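PDB 3CP5: cytochrome c from Rhodothermus marinus, which binds one heme c covalently, with histidine and methionine as the axial iron ligands, and probably works as an electron carrier. Local coordinates for residues E11-A15 and G68-I72; V75-N80 and M100-S106; R54-P58 and E95-M99; L60-K65 and L117-A121. All blocks are in the same frame, centred on the assembly; numbering follows the deposited sequence.

The four contacts gather around the single heme c, and each touches it. Contact 1 ties helix 10-17 to the start of helix 69-77, whose Y71 holds a propionate; contact 2 takes the end of that same helix to the loop carrying the axial ligand M100, the centres of the two contacts lying about 14 Å apart. Contact 3 adjoins contact 2 in sequence and closes over the propionate edge. Contacts 2 and 4 stand on opposite sides of the chain's centre, their centres about 19 Å apart. Contact 4 joins helix 107-123 to the turn into helix 63-66, whose L60 lies beside H49, and it touches contact 1 where I72 CD1 packs 3.7 Å from T64 CG2.

Contact 1: residues E11-A15 and G68-I72; sequences EALAA and GPVYI. With HEC (heme c), chain C.
E11 reaches from helix 10-17 to the N-terminus of helix 69-77 and grips two of its backbone amides with one carboxylate. With CG anti to the backbone N (chi1 -176°) and a bend at the next bond, the chain carries its tip from CB to the helix start. There CD lies 3.6 Å from G68 CA. OE1 accepts from V70 N at 2.9 Å, on the syn side, and also touches V70 CB. OE2 takes Y71 N at 3.0 Å, from above the carboxylate plane, and a water that links it to G68 N. These first-turn N-H groups lack partners within their own helix, so the acid supplies them, and the helix end probably stabilises its negative charge. G68, at the N-cap position, lets the carboxylate come close over its CA. Beside this polar grip, A14 CB packs on Y71 CA (3.6 Å), and A15 meets V70 CG1. The Y71 ring then leads away to the heme, its OH donating to O2A of a propionate at 2.7 Å. H86 meets this ring edge-to-face. Helix 10-17 thus lies against the start of helix 69-77, where A14 and Y71 also touch M82 of helix 79-85 and P69 leans on L114 of helix 107-123.

Contact 2: residues V75-N80 and M100-S106; sequences VMLNPN and MTDMALS. With HEC (heme c), chain C.
M100 CG lies anti to the backbone N (chi1 -158°), and the chain stays extended through chi2 before bending at chi3, which sets SD over the heme iron and CE beside V75. This is the methionine side of a His-Met class cytochrome c fold: SD binds iron at 2.3 Å, with H49 as the other axial ligand. The V75 and M100 side chains cross at about a right angle, V75 CG1 3.7 Å from M100 SD, and CG1 itself packs on the porphyrin at C3A. The M100 backbone N donates to propionate O1D at 3.0 Å, tying the loop to the heme at a second point. Further along, P79 wedges its ring against the loop, CB beside M100 O and CG 3.5 Å from T101 C. M100 O and D102 N are buried here without a hydrogen-bond partner. D102 OD1 accepts from A104 N, making an Asx turn within the loop. M76 CG packs against the heme methyl CMB, while helix 107-123 covers M76 through I113. A water accepts from M103 N and probably donates to M76 O. L105 CD1 touches both M76 O and heme CBB, and L77 CD2 sits 3.4 Å from L105 O.

Contact 3: residues R54-P58 and E95-M99; sequences RFIGP and EYGTM. With HEC (heme c), chain C.
Y96 lays one face of its ring over P58, with P58 CD 3.9 Å from the ring centroid and 12° off the normal: a CH-pi contact. P58 CB adds a touch at the phenol end, and the same CD also lies 3.6 Å from heme C3D, so P58 touches both tyrosine and porphyrin. At the ring's tip, Y96 OH accepts from R54 NE (2.8 Å, N-H...O 159°), lying close to the guanidinium plane at its edge. R54 CG sits anti to the carbonyl carbon (chi1 -53°), and the chain bends at chi3 to bring NE to the hydroxyl. E95 OE2 stands over one guanidinium face, 3.3 Å from R54 NH2. That salt bridge is one of charge alone, because no N-H points at the oxygen. Outside this shell, one water donates to I56 O and Y96 O and accepts from T98 OG1, joining both segments beside the heme. I56 CG2 touches T98 OG1. G57 CA lies 3.7 Å from heme C2D, where a CB would clash with the porphyrin, and G57 is joined to C48 by backbone hydrogen bonds; P58 O takes H49 ND1 and so orients the axial histidine. The contact joins the end of helix 87-96 to the loop between helices 31-44 and 63-66.

Contact 4: residues L60-K65 and L117-A121; sequences LRDVTK and LRQVA. With HEC (heme c), chain C.
This contact is mixed packing and solvent bridging between the turn into helix 63-66 and the last turns of helix 107-123, the C-terminal helix of the cytochrome c fold. A type I beta turn from L60 to V63 places L60 and V63 against both the helix and the heme. L117 points toward the turn and meets V63 with CD1 (4.0 Å from CG1) and L60 with CD2. F41 of helix 31-44 touches L60 and L117, and I72 of helix 69-77 closes over V63, T64 and L117. L60 then carries the packing to the porphyrin, where CD1 lies 3.8 Å from CHB. T64 turns OG1 into the position between its backbone N and carbonyl carbon (chi1 61°), where it rests against A121 CB, while CG2 packs on L117 CB. Around this apolar patch one water donates to R61 O and L117 O and accepts from T64 N, supplying the first-turn amide of helix 63-66. Two further waters link D62 OD1 and K65 NZ, one each, to A121 O. R61 runs its CG past V120 O and bends at chi3. D52 holds NE in a salt bridge, which steadies the guanidinium. R61 NH1 donates to V120 O at 3.0 Å (N-H...O 161°); V120 O lies in the guanidinium plane, while the NH1 donor is tilted 31° from the carbonyl plane.

Contact 1: residues E11-A15 and G68-I72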
# COMPACT_ATOMS: atom_id res chain seq x y z
N GLU A 11 5.09 9.99 -7.14
CA GLU A 11 4.19 9.08 -7.83
C GLU A 11 4.66 8.72 -9.23
O GLU A 11 4.52 7.59 -9.68
CB GLU A 11 2.80 9.68 -7.86
CG GLU A 11 1.70 8.84 -8.46
CD GLU A 11 1.18 7.70 -7.61
OE1 GLU A 11 0.05 7.25 -7.94
OE2 GLU A 11 1.80 7.24 -6.64
N ALA A 12 5.22 9.68 -9.93
CA ALA A 12 5.88 9.43 -11.21
C ALA A 12 7.00 8.41 -11.07
O ALA A 12 7.08 7.47 -11.86
CB ALA A 12 6.39 10.70 -11.84
N LEU A 13 7.82 8.52 -10.05
CA LEU A 13 8.89 7.54 -9.81
C LEU A 13 8.35 6.14 -9.56
O LEU A 13 8.82 5.14 -10.06
CB LEU A 13 9.78 7.93 -8.65
CG LEU A 13 10.93 6.96 -8.36
CD1 LEU A 13 11.76 6.71 -9.63
CD2 LEU A 13 11.81 7.67 -7.34
N ALA A 14 7.29 6.08 -8.73
CA ALA A 14 6.67 4.77 -8.49
C ALA A 14 6.15 4.15 -9.78
O ALA A 14 6.28 2.93 -9.96
CB ALA A 14 5.52 4.86 -7.53
N ALA A 15 5.57 4.95 -10.65
CA ALA A 15 5.04 4.42 -11.93
C ALA A 15 6.20 3.93 -12.78
O ALA A 15 6.08 2.90 -13.45
CB ALA A 15 4.18 5.46 -12.60
N GLY A 68 0.31 8.48 -3.39
CA GLY A 68 -0.53 8.12 -4.50
C GLY A 68 -0.78 6.64 -4.61
O GLY A 68 -0.10 5.79 -4.02
N PRO A 69 -1.82 6.29 -5.37
CA PRO A 69 -2.21 4.88 -5.48
C PRO A 69 -1.22 3.99 -6.18
O PRO A 69 -1.12 2.80 -5.85
CB PRO A 69 -3.56 4.99 -6.19
CG PRO A 69 -3.47 6.21 -7.02
CD PRO A 69 -2.79 7.18 -6.07
N VAL A 70 -0.47 4.50 -7.15
CA VAL A 70 0.50 3.69 -7.85
C VAL A 70 1.63 3.37 -6.90
O VAL A 70 2.10 2.20 -6.86
CB VAL A 70 0.95 4.37 -9.14
CG1 VAL A 70 2.05 3.56 -9.79
CG2 VAL A 70 -0.25 4.57 -10.07
N TYR A 71 2.12 4.31 -6.12
CA TYR A 71 3.08 3.99 -5.06
C TYR A 71 2.58 2.90 -4.15
O TYR A 71 3.30 1.97 -3.85
CB TYR A 71 3.42 5.26 -4.27
CG TYR A 71 4.30 5.08 -3.05
CD1 TYR A 71 5.68 5.17 -3.12
CD2 TYR A 71 3.76 4.81 -1.81
CE1 TYR A 71 6.45 4.99 -1.98
CE2 TYR A 71 4.49 4.64 -0.66
CZ TYR A 71 5.85 4.75 -0.75
OH TYR A 71 6.61 4.58 0.38
N ILE A 72 1.36 3.03 -3.64
CA ILE A 72 0.89 2.05 -2.68
C ILE A 72 0.78 0.67 -3.31
O ILE A 72 1.16 -0.32 -2.69
CB ILE A 72 -0.45 2.52 -2.11
CG1 ILE A 72 -0.30 3.81 -1.29
CG2 ILE A 72 -1.12 1.44 -1.25
CD1 ILE A 72 -1.62 4.52 -1.01
FE HEC C . 4.22 -2.82 4.72
CHA HEC C . 5.98 0.11 4.57
CHB HEC C . 1.68 -1.42 2.93
CHC HEC C . 2.66 -5.87 4.60
CHD HEC C . 6.44 -4.04 6.97
NA HEC C . 3.90 -1.02 3.94
C1A HEC C . 4.75 0.08 3.91
C2A HEC C . 4.18 1.11 3.09
C3A HEC C . 2.97 0.71 2.66
C4A HEC C . 2.82 -0.65 3.17
CMA HEC C . 1.95 1.47 1.79
CAA HEC C . 4.74 2.54 2.89
CBA HEC C . 4.20 3.55 3.91
CGA HEC C . 4.56 4.98 3.58
O1A HEC C . 4.37 5.85 4.49
O2A HEC C . 4.97 5.26 2.42
NB HEC C . 2.49 -3.52 3.98
C1B HEC C . 1.52 -2.73 3.39
C2B HEC C . 0.40 -3.56 3.04
C3B HEC C . 0.67 -4.85 3.42
C4B HEC C . 1.99 -4.80 4.01
CMB HEC C . -0.88 -3.00 2.37
CAB HEC C . -0.14 -6.12 3.12
CBB HEC C . -0.36 -6.35 1.74
NC HEC C . 4.53 -4.61 5.54
C1C HEC C . 3.81 -5.79 5.36
C2C HEC C . 4.37 -6.86 6.16
C3C HEC C . 5.42 -6.37 6.83
C4C HEC C . 5.49 -4.96 6.50
CMC HEC C . 3.66 -8.20 6.34
CAC HEC C . 6.23 -7.01 7.99
CBC HEC C . 6.86 -8.24 7.63
ND HEC C . 5.88 -2.10 5.57
C1D HEC C . 6.66 -2.76 6.51
C2D HEC C . 7.76 -1.89 6.92
C3D HEC C . 7.68 -0.79 6.16
C4D HEC C . 6.46 -0.89 5.39
CMD HEC C . 8.81 -2.36 7.96
CAD HEC C . 8.64 0.41 6.07
CBD HEC C . 9.65 0.17 4.92
CGD HEC C . 10.48 -1.05 5.22
O1D HEC C . 10.43 -2.05 4.43
O2D HEC C . 11.18 -0.99 6.30
O HOH W 1 3.04 8.74 -4.35

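Contact 2: residues V75-N80 and M100-S106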
# COMPACT_ATOMS: atom_id res chain seq x y z
N VAL A 75 4.43 -0.82 -3.72
CA VAL A 75 4.99 -1.26 -2.43
C VAL A 75 4.46 -2.65 -2.11
O VAL A 75 5.22 -3.54 -1.70
CB VAL A 75 4.68 -0.26 -1.30
CG1 VAL A 75 5.01 -0.88 0.04
CG2 VAL A 75 5.47 1.04 -1.47
N MET A 76 3.14 -2.90 -2.30
CA MET A 76 2.57 -4.22 -2.07
C MET A 76 3.08 -5.30 -3.01
O MET A 76 3.37 -6.44 -2.58
CB MET A 76 1.01 -4.16 -2.17
CG MET A 76 0.32 -3.49 -1.00
SD MET A 76 -1.47 -3.78 -1.19
CE MET A 76 -2.04 -2.22 -1.85
N LEU A 77 3.16 -4.98 -4.30
CA LEU A 77 3.47 -5.94 -5.33
C LEU A 77 4.97 -6.17 -5.57
O LEU A 77 5.32 -7.27 -6.03
CB LEU A 77 2.80 -5.55 -6.64
CG LEU A 77 1.28 -5.59 -6.56
CD1 LEU A 77 0.66 -4.84 -7.75
CD2 LEU A 77 0.78 -7.01 -6.57
N ASN A 78 5.76 -5.14 -5.26
CA ASN A 78 7.20 -5.07 -5.55
C ASN A 78 7.95 -4.36 -4.46
O ASN A 78 8.64 -3.37 -4.71
CB ASN A 78 7.38 -4.38 -6.93
CG ASN A 78 8.79 -4.40 -7.43
OD1 ASN A 78 9.63 -5.21 -7.03
ND2 ASN A 78 9.00 -3.50 -8.37
N PRO A 79 7.82 -4.81 -3.21
CA PRO A 79 8.45 -4.05 -2.14
C PRO A 79 9.97 -3.99 -2.30
O PRO A 79 10.67 -3.04 -2.01
CB PRO A 79 8.03 -4.82 -0.88
CG PRO A 79 7.79 -6.21 -1.38
CD PRO A 79 7.10 -5.98 -2.71
N ASN A 80 10.62 -5.05 -2.81
CA ASN A 80 12.08 -5.08 -2.99
C ASN A 80 12.52 -4.05 -4.01
O ASN A 80 13.50 -3.31 -3.85
CB ASN A 80 12.53 -6.49 -3.34
CG ASN A 80 12.11 -7.55 -2.35
OD1 ASN A 80 11.52 -8.60 -2.67
ND2 ASN A 80 12.44 -7.27 -1.07
N MET A 100 9.95 -5.00 4.35
CA MET A 100 8.78 -5.58 3.73
C MET A 100 9.22 -6.50 2.62
O MET A 100 10.15 -6.08 1.90
CB MET A 100 7.91 -4.45 3.22
CG MET A 100 6.50 -4.78 3.05
SD MET A 100 5.46 -3.33 2.81
CE MET A 100 4.31 -4.20 1.69
N THR A 101 8.69 -7.69 2.43
CA THR A 101 9.18 -8.59 1.38
C THR A 101 8.03 -9.15 0.56
O THR A 101 6.88 -9.00 0.94
CB THR A 101 9.98 -9.80 1.88
OG1 THR A 101 9.17 -10.53 2.81
CG2 THR A 101 11.25 -9.33 2.58
N ASP A 102 8.43 -9.73 -0.56
CA ASP A 102 7.44 -10.28 -1.48
C ASP A 102 6.49 -11.27 -0.80
O ASP A 102 6.89 -12.14 -0.03
CB ASP A 102 8.13 -10.98 -2.65
CG ASP A 102 7.21 -11.53 -3.73
OD1 ASP A 102 6.00 -11.27 -3.73
OD2 ASP A 102 7.70 -12.26 -4.65
N MET A 103 5.21 -11.09 -1.05
CA MET A 103 4.11 -11.90 -0.53
C MET A 103 3.34 -12.68 -1.56
O MET A 103 2.34 -13.31 -1.31
CB MET A 103 3.15 -11.00 0.26
CG MET A 103 3.78 -10.43 1.50
SD MET A 103 2.91 -8.95 2.12
CE MET A 103 3.47 -7.81 0.82
N ALA A 104 3.83 -12.66 -2.81
CA ALA A 104 3.23 -13.36 -3.92
C ALA A 104 1.79 -12.87 -4.14
O ALA A 104 0.86 -13.60 -4.47
CB ALA A 104 3.34 -14.89 -3.83
N LEU A 105 1.61 -11.56 -4.00
CA LEU A 105 0.32 -10.93 -4.26
C LEU A 105 0.10 -10.67 -5.75
O LEU A 105 1.02 -10.38 -6.49
CB LEU A 105 0.25 -9.55 -3.57
CG LEU A 105 -0.05 -9.57 -2.08
CD1 LEU A 105 0.37 -8.25 -1.48
CD2 LEU A 105 -1.43 -10.00 -1.74
N SER A 106 -1.16 -10.82 -6.18
CA SER A 106 -1.60 -10.44 -7.52
C SER A 106 -2.11 -9.02 -7.56
O SER A 106 -2.51 -8.49 -6.52
CB SER A 106 -2.73 -11.35 -7.98
OG SER A 106 -3.97 -10.92 -7.40
FE HEC C . 4.22 -2.82 4.72
CHA HEC C . 5.98 0.11 4.57
CHB HEC C . 1.68 -1.42 2.93
CHC HEC C . 2.66 -5.87 4.60
CHD HEC C . 6.44 -4.04 6.97
NA HEC C . 3.90 -1.02 3.94
C1A HEC C . 4.75 0.08 3.91
C2A HEC C . 4.18 1.11 3.09
C3A HEC C . 2.97 0.71 2.66
C4A HEC C . 2.82 -0.65 3.17
CMA HEC C . 1.95 1.47 1.79
CAA HEC C . 4.74 2.54 2.89
CBA HEC C . 4.20 3.55 3.91
CGA HEC C . 4.56 4.98 3.58
O1A HEC C . 4.37 5.85 4.49
O2A HEC C . 4.97 5.26 2.42
NB HEC C . 2.49 -3.52 3.98
C1B HEC C . 1.52 -2.73 3.39
C2B HEC C . 0.40 -3.56 3.04
C3B HEC C . 0.67 -4.85 3.42
C4B HEC C . 1.99 -4.80 4.01
CMB HEC C . -0.88 -3.00 2.37
CAB HEC C . -0.14 -6.12 3.12
CBB HEC C . -0.36 -6.35 1.74
NC HEC C . 4.53 -4.61 5.54
C1C HEC C . 3.81 -5.79 5.36
C2C HEC C . 4.37 -6.86 6.16
C3C HEC C . 5.42 -6.37 6.83
C4C HEC C . 5.49 -4.96 6.50
CMC HEC C . 3.66 -8.20 6.34
CAC HEC C . 6.23 -7.01 7.99
CBC HEC C . 6.86 -8.24 7.63
ND HEC C . 5.88 -2.10 5.57
C1D HEC C . 6.66 -2.76 6.51
C2D HEC C . 7.76 -1.89 6.92
C3D HEC C . 7.68 -0.79 6.16
C4D HEC C . 6.46 -0.89 5.39
CMD HEC C . 8.81 -2.36 7.96
CAD HEC C . 8.64 0.41 6.07
CBD HEC C . 9.65 0.17 4.92
CGD HEC C . 10.48 -1.05 5.22
O1D HEC C . 10.43 -2.05 4.43
O2D HEC C . 11.18 -0.99 6.30
O HOH W 2 3.95 -9.17 -2.94
O HOH W 3 3.85 -9.46 -5.31

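Contact 3: residues R54-P58 and E95-M99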
# COMPACT_ATOMS: atom_id res chain seq x y z
N ARG A 54 2.24 3.24 14.93
CA ARG A 54 3.38 2.49 14.45
C ARG A 54 3.38 1.11 15.09
O ARG A 54 2.92 0.92 16.23
CB ARG A 54 4.70 3.16 14.84
CG ARG A 54 4.81 4.58 14.43
CD ARG A 54 6.18 5.19 14.66
NE ARG A 54 6.37 6.09 13.52
CZ ARG A 54 6.54 7.39 13.48
NH1 ARG A 54 6.57 8.12 14.58
NH2 ARG A 54 6.69 7.99 12.29
N PHE A 55 3.90 0.15 14.35
CA PHE A 55 4.09 -1.21 14.84
C PHE A 55 5.40 -1.76 14.30
O PHE A 55 6.44 -1.16 14.53
CB PHE A 55 2.85 -2.04 14.47
CG PHE A 55 2.74 -3.37 15.17
CD1 PHE A 55 2.77 -3.41 16.58
CD2 PHE A 55 2.62 -4.56 14.51
CE1 PHE A 55 2.70 -4.62 17.26
CE2 PHE A 55 2.60 -5.77 15.21
CZ PHE A 55 2.64 -5.80 16.56
N ILE A 56 5.43 -2.84 13.55
CA ILE A 56 6.66 -3.25 12.87
C ILE A 56 6.91 -2.32 11.71
O ILE A 56 8.05 -1.93 11.46
CB ILE A 56 6.61 -4.73 12.46
CG1 ILE A 56 6.58 -5.62 13.70
CG2 ILE A 56 7.74 -5.08 11.50
CD1 ILE A 56 6.20 -7.07 13.48
N GLY A 57 5.84 -1.92 11.04
CA GLY A 57 5.91 -0.90 10.01
C GLY A 57 5.08 0.31 10.38
O GLY A 57 4.43 0.35 11.45
N PRO A 58 5.05 1.32 9.52
CA PRO A 58 4.28 2.55 9.82
C PRO A 58 2.77 2.38 9.87
O PRO A 58 2.20 1.45 9.30
CB PRO A 58 4.66 3.48 8.67
CG PRO A 58 5.21 2.62 7.59
CD PRO A 58 5.79 1.41 8.27
N GLU A 95 14.43 4.04 8.93
CA GLU A 95 13.70 4.25 10.17
C GLU A 95 13.24 3.00 10.88
O GLU A 95 13.29 2.96 12.12
CB GLU A 95 12.49 5.14 9.86
CG GLU A 95 11.64 5.53 11.03
CD GLU A 95 10.49 6.48 10.71
OE1 GLU A 95 10.47 7.00 9.58
OE2 GLU A 95 9.63 6.71 11.58
N TYR A 96 12.74 2.01 10.16
CA TYR A 96 12.05 0.88 10.73
C TYR A 96 12.92 -0.33 10.88
O TYR A 96 12.62 -1.19 11.72
CB TYR A 96 10.80 0.54 9.90
CG TYR A 96 9.70 1.53 10.28
CD1 TYR A 96 8.83 1.33 11.33
CD2 TYR A 96 9.55 2.73 9.60
CE1 TYR A 96 7.85 2.25 11.65
CE2 TYR A 96 8.57 3.65 9.94
CZ TYR A 96 7.69 3.42 10.98
OH TYR A 96 6.72 4.32 11.35
N GLY A 97 13.96 -0.42 10.08
CA GLY A 97 14.98 -1.46 10.22
C GLY A 97 14.66 -2.75 9.50
O GLY A 97 15.37 -3.30 8.65
N THR A 98 13.54 -3.34 9.81
CA THR A 98 13.14 -4.53 9.06
C THR A 98 12.60 -4.16 7.68
O THR A 98 12.26 -3.01 7.39
CB THR A 98 12.11 -5.27 9.90
OG1 THR A 98 10.96 -4.45 10.00
CG2 THR A 98 12.71 -5.54 11.27
N MET A 99 12.50 -5.19 6.80
CA MET A 99 12.06 -4.95 5.43
C MET A 99 10.75 -5.67 5.15
O MET A 99 10.46 -6.78 5.59
CB MET A 99 13.15 -5.37 4.44
CG MET A 99 14.50 -4.65 4.57
SD MET A 99 15.56 -4.94 3.18
CE MET A 99 15.65 -6.73 3.11
FE HEC C . 4.22 -2.82 4.72
CHA HEC C . 5.98 0.11 4.57
CHB HEC C . 1.68 -1.42 2.93
CHC HEC C . 2.66 -5.87 4.60
CHD HEC C . 6.44 -4.04 6.97
NA HEC C . 3.90 -1.02 3.94
C1A HEC C . 4.75 0.08 3.91
C2A HEC C . 4.18 1.11 3.09
C3A HEC C . 2.97 0.71 2.66
C4A HEC C . 2.82 -0.65 3.17
CMA HEC C . 1.95 1.47 1.79
CAA HEC C . 4.74 2.54 2.89
CBA HEC C . 4.20 3.55 3.91
CGA HEC C . 4.56 4.98 3.58
O1A HEC C . 4.37 5.85 4.49
O2A HEC C . 4.97 5.26 2.42
NB HEC C . 2.49 -3.52 3.98
C1B HEC C . 1.52 -2.73 3.39
C2B HEC C . 0.40 -3.56 3.04
C3B HEC C . 0.67 -4.85 3.42
C4B HEC C . 1.99 -4.80 4.01
CMB HEC C . -0.88 -3.00 2.37
CAB HEC C . -0.14 -6.12 3.12
CBB HEC C . -0.36 -6.35 1.74
NC HEC C . 4.53 -4.61 5.54
C1C HEC C . 3.81 -5.79 5.36
C2C HEC C . 4.37 -6.86 6.16
C3C HEC C . 5.42 -6.37 6.83
C4C HEC C . 5.49 -4.96 6.50
CMC HEC C . 3.66 -8.20 6.34
CAC HEC C . 6.23 -7.01 7.99
CBC HEC C . 6.86 -8.24 7.63
ND HEC C . 5.88 -2.10 5.57
C1D HEC C . 6.66 -2.76 6.51
C2D HEC C . 7.76 -1.89 6.92
C3D HEC C . 7.68 -0.79 6.16
C4D HEC C . 6.46 -0.89 5.39
CMD HEC C . 8.81 -2.36 7.96
CAD HEC C . 8.64 0.41 6.07
CBD HEC C . 9.65 0.17 4.92
CGD HEC C . 10.48 -1.05 5.22
O1D HEC C . 10.43 -2.05 4.43
O2D HEC C . 11.18 -0.99 6.30
O HOH W 4 10.43 -2.88 12.14

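Contact 4: residues L60-K65 and L117-A121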
# COMPACT_ATOMS: atom_id res chain seq x y z
N LEU A 60 -1.00 3.02 8.80
CA LEU A 60 -1.54 3.07 7.46
C LEU A 60 -2.85 3.79 7.25
O LEU A 60 -3.23 3.94 6.08
CB LEU A 60 -1.57 1.72 6.75
CG LEU A 60 -0.21 1.01 6.58
CD1 LEU A 60 -0.43 -0.35 5.93
CD2 LEU A 60 0.78 1.85 5.77
N ARG A 61 -3.61 4.20 8.24
CA ARG A 61 -4.93 4.73 8.00
C ARG A 61 -4.94 5.89 6.98
O ARG A 61 -5.83 5.97 6.15
CB ARG A 61 -5.66 5.25 9.25
CG ARG A 61 -7.15 5.56 8.88
CD ARG A 61 -7.86 6.13 10.08
NE ARG A 61 -8.05 5.13 11.11
CZ ARG A 61 -9.00 4.21 11.09
NH1 ARG A 61 -9.87 4.08 10.11
NH2 ARG A 61 -9.10 3.35 12.11
N ASP A 62 -3.91 6.74 7.09
CA ASP A 62 -3.91 7.88 6.18
C ASP A 62 -2.94 7.70 5.04
O ASP A 62 -2.65 8.70 4.36
CB ASP A 62 -3.71 9.18 6.95
CG ASP A 62 -5.01 9.54 7.69
OD1 ASP A 62 -6.19 9.20 7.42
OD2 ASP A 62 -4.83 10.24 8.69
N VAL A 63 -2.52 6.50 4.70
CA VAL A 63 -1.53 6.34 3.59
C VAL A 63 -2.07 6.82 2.26
O VAL A 63 -1.29 7.39 1.48
CB VAL A 63 -1.00 4.91 3.53
CG1 VAL A 63 -1.98 3.90 2.95
CG2 VAL A 63 0.31 4.91 2.75
N THR A 64 -3.37 6.67 1.97
CA THR A 64 -3.92 7.19 0.73
C THR A 64 -4.06 8.73 0.71
O THR A 64 -4.31 9.28 -0.37
CB THR A 64 -5.27 6.57 0.37
OG1 THR A 64 -6.25 6.82 1.41
CG2 THR A 64 -5.09 5.07 0.14
N LYS A 65 -3.87 9.41 1.84
CA LYS A 65 -3.87 10.85 1.90
C LYS A 65 -2.47 11.41 1.73
O LYS A 65 -2.27 12.57 1.41
CB LYS A 65 -4.44 11.38 3.23
CG LYS A 65 -5.89 10.98 3.46
CD LYS A 65 -6.38 11.58 4.74
CE LYS A 65 -7.85 11.31 4.96
NZ LYS A 65 -8.45 12.52 5.65
N LEU A 117 -7.98 0.55 2.01
CA LEU A 117 -7.23 1.70 2.50
C LEU A 117 -7.91 3.04 2.21
O LEU A 117 -7.93 3.94 3.02
CB LEU A 117 -5.78 1.66 2.02
CG LEU A 117 -4.93 0.51 2.56
CD1 LEU A 117 -3.61 0.43 1.80
CD2 LEU A 117 -4.64 0.67 4.03
N ARG A 118 -8.57 3.20 1.05
CA ARG A 118 -9.39 4.38 0.75
C ARG A 118 -10.56 4.47 1.75
O ARG A 118 -10.90 5.54 2.24
CB ARG A 118 -9.92 4.32 -0.68
CG ARG A 118 -8.84 4.37 -1.76
CD ARG A 118 -9.42 4.21 -3.16
NE ARG A 118 -10.25 5.33 -3.60
CZ ARG A 118 -11.35 5.34 -4.32
NH1 ARG A 118 -11.96 4.26 -4.78
NH2 ARG A 118 -11.96 6.47 -4.63
N GLN A 119 -11.16 3.33 2.08
CA GLN A 119 -12.25 3.30 3.01
C GLN A 119 -11.87 3.67 4.43
O GLN A 119 -12.56 4.47 5.08
CB GLN A 119 -12.91 1.92 3.02
CG GLN A 119 -14.17 1.86 3.91
CD GLN A 119 -15.28 2.73 3.38
OE1 GLN A 119 -15.77 2.51 2.27
NE2 GLN A 119 -15.71 3.70 4.17
N VAL A 120 -10.79 3.14 4.95
CA VAL A 120 -10.41 3.47 6.31
C VAL A 120 -9.98 4.93 6.45
O VAL A 120 -10.17 5.50 7.52
CB VAL A 120 -9.34 2.52 6.88
CG1 VAL A 120 -9.82 1.07 6.89
CG2 VAL A 120 -8.04 2.58 6.13
N ALA A 121 -9.46 5.54 5.38
CA ALA A 121 -9.16 6.98 5.40
C ALA A 121 -10.44 7.78 5.53
O ALA A 121 -10.45 8.79 6.17
CB ALA A 121 -8.37 7.39 4.15
FE HEC C . 4.22 -2.82 4.72
CHA HEC C . 5.98 0.11 4.57
CHB HEC C . 1.68 -1.42 2.93
CHC HEC C . 2.66 -5.87 4.60
CHD HEC C . 6.44 -4.04 6.97
NA HEC C . 3.90 -1.02 3.94
C1A HEC C . 4.75 0.08 3.91
C2A HEC C . 4.18 1.11 3.09
C3A HEC C . 2.97 0.71 2.66
C4A HEC C . 2.82 -0.65 3.17
CMA HEC C . 1.95 1.47 1.79
CAA HEC C . 4.74 2.54 2.89
CBA HEC C . 4.20 3.55 3.91
CGA HEC C . 4.56 4.98 3.58
O1A HEC C . 4.37 5.85 4.49
O2A HEC C . 4.97 5.26 2.42
NB HEC C . 2.49 -3.52 3.98
C1B HEC C . 1.52 -2.73 3.39
C2B HEC C . 0.40 -3.56 3.04
C3B HEC C . 0.67 -4.85 3.42
C4B HEC C . 1.99 -4.80 4.01
CMB HEC C . -0.88 -3.00 2.37
CAB HEC C . -0.14 -6.12 3.12
CBB HEC C . -0.36 -6.35 1.74
NC HEC C . 4.53 -4.61 5.54
C1C HEC C . 3.81 -5.79 5.36
C2C HEC C . 4.37 -6.86 6.16
C3C HEC C . 5.42 -6.37 6.83
C4C HEC C . 5.49 -4.96 6.50
CMC HEC C . 3.66 -8.20 6.34
CAC HEC C . 6.23 -7.01 7.99
CBC HEC C . 6.86 -8.24 7.63
ND HEC C . 5.88 -2.10 5.57
C1D HEC C . 6.66 -2.76 6.51
C2D HEC C . 7.76 -1.89 6.92
C3D HEC C . 7.68 -0.79 6.16
C4D HEC C . 6.46 -0.89 5.39
CMD HEC C . 8.81 -2.36 7.96
CAD HEC C . 8.64 0.41 6.07
CBD HEC C . 9.65 0.17 4.92
CGD HEC C . 10.48 -1.05 5.22
O1D HEC C . 10.43 -2.05 4.43
O2D HEC C . 11.18 -0.99 6.30
O HOH W 5 -5.46 5.24 3.55
O HOH W 6 -8.68 9.36 8.46
O HOH W 7 -11.15 11.56 6.06